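Local coordinates for inositol monophosphatase (Zymomonas mobilis, PDB 4N81), which probably hydrolyses phosphate monoesters such as inositol monophosphate with the help of magnesium, as a member of the inositol monophosphatase superfamily, at residues S4-E7 against D8-R11; D172-R175 against L176-D180. All coordinates share one frame; numbering follows the deposited sequence.

From the N terminus the chain first meets contact 1, where the turn 4-7 runs without a gap into the first turn of helix 7-24 and is laid against strands 102-109, 112-120 and 125-130 of the larger sheet. Contact 2 follows much later: helix 165-175 ends there, and residues 176-180 lead into strand 180-183, an outer strand of the second sheet. The two are in series, neither enclosing nor crossing the other. Each closes only a local turn, one at the start of a helix and one at the end. The centres of contact 1 and contact 2 lie about 39 Å apart, on opposite sides of the chain's centre. Contact 2 also reaches the second subunit.

Contact 1: S4-E7 against D8-R11; sequences SAYE and DDIR
Ile10 and Ser4 meet on the packed side of this helix start: Ile10 CD1 lies 3.7 Å from Ser4 CB. Ile10 CD1 is also 4.4 Å from Tyr6 CB, a looser approach. Ile10 CG1 stands beside its own backbone N, opposite the carbonyl carbon (chi1 -72°), which brings this branch close to the Tyr6 carbonyl oxygen. That side is closed by the sheet, for Ser4, Tyr6 and Ile10 all touch Val130 of strand 125-130. The Tyr6 ring presents its edge to Asp9, with Tyr6 CD2 3.8 Å from Asp9 OD1. Both polar ends have partners beyond the turn: Tyr6 OH bonds to Glu109, and the Asp9 carboxylate forms salt bridges with Arg62 and Arg81.

The other side faces solvent and is held by charge. Arg11, extended through CD and then bent at chi3 (-32°), curls its guanidinium back over the first turn. Arg11 NH2 forms a salt bridge with Glu7 OE2 at 3.3 Å, the oxygen lying in the guanidinium plane at its edge while the carboxylate stands almost perpendicular, at 89°. Arg11 NH1 binds Asp8 OD1 at 2.9 Å from well outside the carboxylate plane, so one cation may offset two neighbouring acids. A water accepts from Asp8 N.

Backbone evidence fixes the helix start. Ile10 N donates to Tyr6 O at 2.8 Å and Arg11 N to Glu7 O at 3.0 Å, the first i to i+4 bonds. Before them, Ser4 OG accepts from Tyr6 N at 2.7 Å. The arrangement is an ST turn overlapping a type I turn, with Tyr6 at the N-cap and a Glu7-Asp8-Arg11 salt-bridge network on the first turn of helix 7-24.

Contact 2: D172-R175 against L176-D180; sequences DKIR and LKCRD
Leu176 lies against the Arg175-Asp172 ion pair at the end of helix 165-175. Leu176 CD2 sits over one face of the Arg175 guanidinium, nearest Arg175 NH2 at 3.6 Å, while the other methyl, CD1, approaches Asp172 OD2 at the same distance. Leu176 CG is turned beside its own N (chi1 -74°), which lets the two methyls divide between cation and carboxylate.

Arg175 leaves the backbone stretched out, then bends at chi3 (76°), carrying the guanidinium back along the helix to the residue three before it. The grip is side-on and falls on a single oxygen: Arg175 NE donates to Asp172 OD1 at 2.9 Å and Arg175 NH2 to that atom at 2.8 Å. Asp172 OD1 lies in the guanidinium plane, yet both nitrogens reach it from the same face of the carboxylate.

On another side of the helix, Ile174 CG1 meets Cys178 SG at 3.9 Å; Ile174 packs on Ala253 and Met257 of helix 250-257, and Cys178 on Leu155.

Among the backbone bonds, Leu176 N donates to Asp172 O at 3.0 Å, an i to i+4 pair. Lys177 N donates to Ile174 O, which also takes a weak bond from Cys178 N at 3.3 Å; Cys178 N bonds to Arg175 O as well, closing a type I turn. The salt bridge to Asp172 probably offsets part of the guanidinium's charge, and its two N-H donors on one oxygen fix the group's orientation, while a cation-pi contact between Arg175 and Trp161 of the second subunit adds a link across the interface.

Contact 1: S4-E7 against D8-R11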
loop_
_atom_site.group_PDB
_atom_site.type_symbol
_atom_site.label_atom_id
_atom_site.label_comp_id
_atom_site.label_asym_id
_atom_site.label_seq_id
_atom_site.Cartn_x
_atom_site.Cartn_y
_atom_site.Cartn_z
ATOM N N SER A 4 7.798 29.320 -14.364
ATOM C CA SER A 4 6.362 29.181 -14.625
ATOM C C SER A 4 5.596 30.493 -14.592
ATOM O O SER A 4 5.941 31.403 -13.854
ATOM C CB SER A 4 5.748 28.281 -13.556
ATOM O OG SER A 4 4.374 28.105 -13.792
ATOM N N ALA A 5 4.501 30.565 -15.334
ATOM C CA ALA A 5 3.577 31.671 -15.151
ATOM C C ALA A 5 2.915 31.577 -13.773
ATOM O O ALA A 5 2.333 32.561 -13.289
ATOM C CB ALA A 5 2.523 31.678 -16.247
ATOM N N TYR A 6 2.960 30.379 -13.176
ATOM C CA TYR A 6 2.403 30.121 -11.837
ATOM C C TYR A 6 3.429 30.090 -10.693
ATOM O O TYR A 6 3.164 29.528 -9.616
ATOM C CB TYR A 6 1.622 28.779 -11.834
ATOM C CG TYR A 6 0.448 28.839 -12.754
ATOM C CD1 TYR A 6 0.560 28.425 -14.073
ATOM C CD2 TYR A 6 -0.761 29.344 -12.317
ATOM C CE1 TYR A 6 -0.508 28.493 -14.945
ATOM C CE2 TYR A 6 -1.840 29.421 -13.171
ATOM C CZ TYR A 6 -1.713 28.990 -14.496
ATOM O OH TYR A 6 -2.793 29.090 -15.368
ATOM N N GLU A 7 4.610 30.661 -10.903
ATOM C CA GLU A 7 5.692 30.464 -9.930
ATOM C C GLU A 7 5.274 30.832 -8.491
ATOM O O GLU A 7 5.566 30.093 -7.532
ATOM C CB GLU A 7 6.877 31.359 -10.343
ATOM C CG GLU A 7 8.074 31.358 -9.415
ATOM C CD GLU A 7 9.125 32.417 -9.830
ATOM O OE1 GLU A 7 9.199 32.741 -11.042
ATOM O OE2 GLU A 7 9.868 32.926 -8.943
ATOM N N ASP A 8 4.555 31.950 -8.342
ATOM C CA ASP A 8 4.170 32.404 -6.996
ATOM C C ASP A 8 3.183 31.444 -6.335
ATOM O O ASP A 8 3.289 31.120 -5.126
ATOM C CB ASP A 8 3.519 33.782 -7.064
ATOM C CG ASP A 8 4.538 34.904 -7.189
ATOM O OD1 ASP A 8 5.712 34.686 -6.798
ATOM O OD2 ASP A 8 4.157 35.996 -7.671
ATOM N N ASP A 9 2.238 30.965 -7.153
ATOM C CA ASP A 9 1.259 29.992 -6.685
ATOM C C ASP A 9 1.905 28.655 -6.352
ATOM O O ASP A 9 1.457 27.948 -5.425
ATOM C CB ASP A 9 0.140 29.784 -7.721
ATOM C CG ASP A 9 -0.724 31.041 -7.909
ATOM O OD1 ASP A 9 -1.198 31.289 -9.044
ATOM O OD2 ASP A 9 -0.967 31.750 -6.904
ATOM N N ILE A 10 2.954 28.294 -7.084
ATOM C CA ILE A 10 3.660 27.037 -6.762
ATOM C C ILE A 10 4.340 27.167 -5.402
ATOM O O ILE A 10 4.319 26.248 -4.560
ATOM C CB ILE A 10 4.730 26.745 -7.823
ATOM C CG1 ILE A 10 4.079 26.317 -9.144
ATOM C CG2 ILE A 10 5.666 25.614 -7.394
ATOM C CD1 ILE A 10 5.067 26.502 -10.326
ATOM N N ARG A 11 4.908 28.353 -5.161
ATOM C CA ARG A 11 5.567 28.546 -3.878
ATOM C C ARG A 11 4.557 28.489 -2.703
ATOM O O ARG A 11 4.787 27.848 -1.660
ATOM C CB ARG A 11 6.334 29.889 -3.896
ATOM C CG ARG A 11 7.088 30.172 -2.598
ATOM C CD ARG A 11 7.859 31.536 -2.707
ATOM N NE ARG A 11 8.291 31.800 -4.085
ATOM C CZ ARG A 11 7.836 32.802 -4.839
ATOM N NH1 ARG A 11 6.938 33.654 -4.342
ATOM N NH2 ARG A 11 8.282 32.964 -6.085
HETATM O O HOH W 1 3.567 33.800 -10.442
#

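Contact 2: D172-R175 against L176-D180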
loop_
_atom_site.group_PDB
_atom_site.type_symbol
_atom_site.label_atom_id
_atom_site.label_comp_id
_atom_site.label_asym_id
_atom_site.label_seq_id
_atom_site.Cartn_x
_atom_site.Cartn_y
_atom_site.Cartn_z
ATOM N N ASP A 172 -13.745 -5.167 -13.831
ATOM C CA ASP A 172 -13.295 -6.531 -13.921
ATOM C C ASP A 172 -12.887 -6.911 -15.348
ATOM O O ASP A 172 -11.903 -7.686 -15.587
ATOM C CB ASP A 172 -14.433 -7.451 -13.476
ATOM C CG ASP A 172 -13.917 -8.824 -13.148
ATOM O OD1 ASP A 172 -13.095 -8.884 -12.214
ATOM O OD2 ASP A 172 -14.255 -9.803 -13.867
ATOM N N LYS A 173 -13.620 -6.337 -16.310
ATOM C CA LYS A 173 -13.310 -6.661 -17.677
ATOM C C LYS A 173 -11.935 -6.126 -18.071
ATOM O O LYS A 173 -11.161 -6.826 -18.784
ATOM C CB LYS A 173 -14.386 -6.118 -18.630
ATOM C CG LYS A 173 -15.721 -6.932 -18.535
ATOM C CD LYS A 173 -16.796 -6.415 -19.460
ATOM C CE LYS A 173 -18.048 -7.375 -19.420
ATOM N NZ LYS A 173 -19.115 -6.765 -20.312
ATOM N N ILE A 174 -11.630 -4.890 -17.681
ATOM C CA ILE A 174 -10.237 -4.463 -17.991
ATOM C C ILE A 174 -9.142 -5.159 -17.169
ATOM O O ILE A 174 -8.066 -5.511 -17.711
ATOM C CB ILE A 174 -10.046 -2.936 -18.002
ATOM C CG1 ILE A 174 -8.579 -2.586 -18.388
ATOM C CG2 ILE A 174 -10.447 -2.298 -16.660
ATOM C CD1 ILE A 174 -8.405 -1.072 -18.635
ATOM N N ARG A 175 -9.449 -5.500 -15.914
ATOM C CA ARG A 175 -8.469 -6.197 -15.084
ATOM C C ARG A 175 -8.061 -7.517 -15.750
ATOM O O ARG A 175 -6.871 -7.864 -15.768
ATOM C CB ARG A 175 -9.122 -6.563 -13.754
ATOM C CG ARG A 175 -8.325 -7.532 -12.906
ATOM C CD ARG A 175 -9.110 -7.844 -11.633
ATOM N NE ARG A 175 -10.232 -8.767 -11.855
ATOM C CZ ARG A 175 -10.085 -10.094 -11.944
ATOM N NH1 ARG A 175 -8.885 -10.648 -11.889
ATOM N NH2 ARG A 175 -11.134 -10.885 -12.121
ATOM N N LEU A 176 -9.032 -8.211 -16.329
ATOM C CA LEU A 176 -8.784 -9.528 -16.938
ATOM C C LEU A 176 -7.865 -9.462 -18.151
ATOM O O LEU A 176 -7.286 -10.467 -18.561
ATOM C CB LEU A 176 -10.100 -10.199 -17.339
ATOM C CG LEU A 176 -10.886 -10.736 -16.133
ATOM C CD1 LEU A 176 -12.266 -11.208 -16.568
ATOM C CD2 LEU A 176 -10.101 -11.863 -15.445
ATOM N N LYS A 177 -7.743 -8.277 -18.741
ATOM C CA LYS A 177 -6.918 -8.076 -19.933
ATOM C C LYS A 177 -5.524 -7.523 -19.631
ATOM O O LYS A 177 -4.647 -7.484 -20.545
ATOM C CB LYS A 177 -7.632 -7.120 -20.911
ATOM C CG LYS A 177 -8.879 -7.683 -21.527
ATOM C CD LYS A 177 -8.560 -8.885 -22.376
ATOM C CE LYS A 177 -9.814 -9.383 -23.150
ATOM N NZ LYS A 177 -10.717 -8.265 -23.558
ATOM N N CYS A 178 -5.298 -7.098 -18.375
ATOM C CA CYS A 178 -3.980 -6.550 -17.961
ATOM C C CYS A 178 -3.040 -7.605 -17.417
ATOM O O CYS A 178 -3.479 -8.708 -17.067
ATOM C CB CYS A 178 -4.123 -5.412 -16.946
ATOM S SG CYS A 178 -4.990 -3.962 -17.758
ATOM N N ARG A 179 -1.745 -7.292 -17.392
ATOM C CA ARG A 179 -0.735 -8.238 -16.913
ATOM C C ARG A 179 -0.855 -8.439 -15.385
ATOM O O ARG A 179 -0.672 -9.532 -14.873
ATOM C CB ARG A 179 0.661 -7.651 -17.167
ATOM C CG ARG A 179 1.824 -8.629 -16.772
ATOM C CD ARG A 179 2.768 -8.026 -15.679
ATOM N NE ARG A 179 4.074 -7.610 -16.216
ATOM C CZ ARG A 179 5.242 -7.610 -15.557
ATOM N NH1 ARG A 179 5.339 -8.005 -14.301
ATOM N NH2 ARG A 179 6.341 -7.223 -16.185
ATOM N N ASP A 180 -1.095 -7.362 -14.661
ATOM C CA ASP A 180 -1.282 -7.490 -13.208
ATOM C C ASP A 180 -2.058 -6.324 -12.696
ATOM O O ASP A 180 -2.073 -5.290 -13.350
ATOM C CB ASP A 180 0.030 -7.479 -12.436
ATOM C CG ASP A 180 -0.178 -7.978 -10.971
ATOM O OD1 ASP A 180 -1.088 -8.837 -10.748
ATOM O OD2 ASP A 180 0.514 -7.484 -10.050
#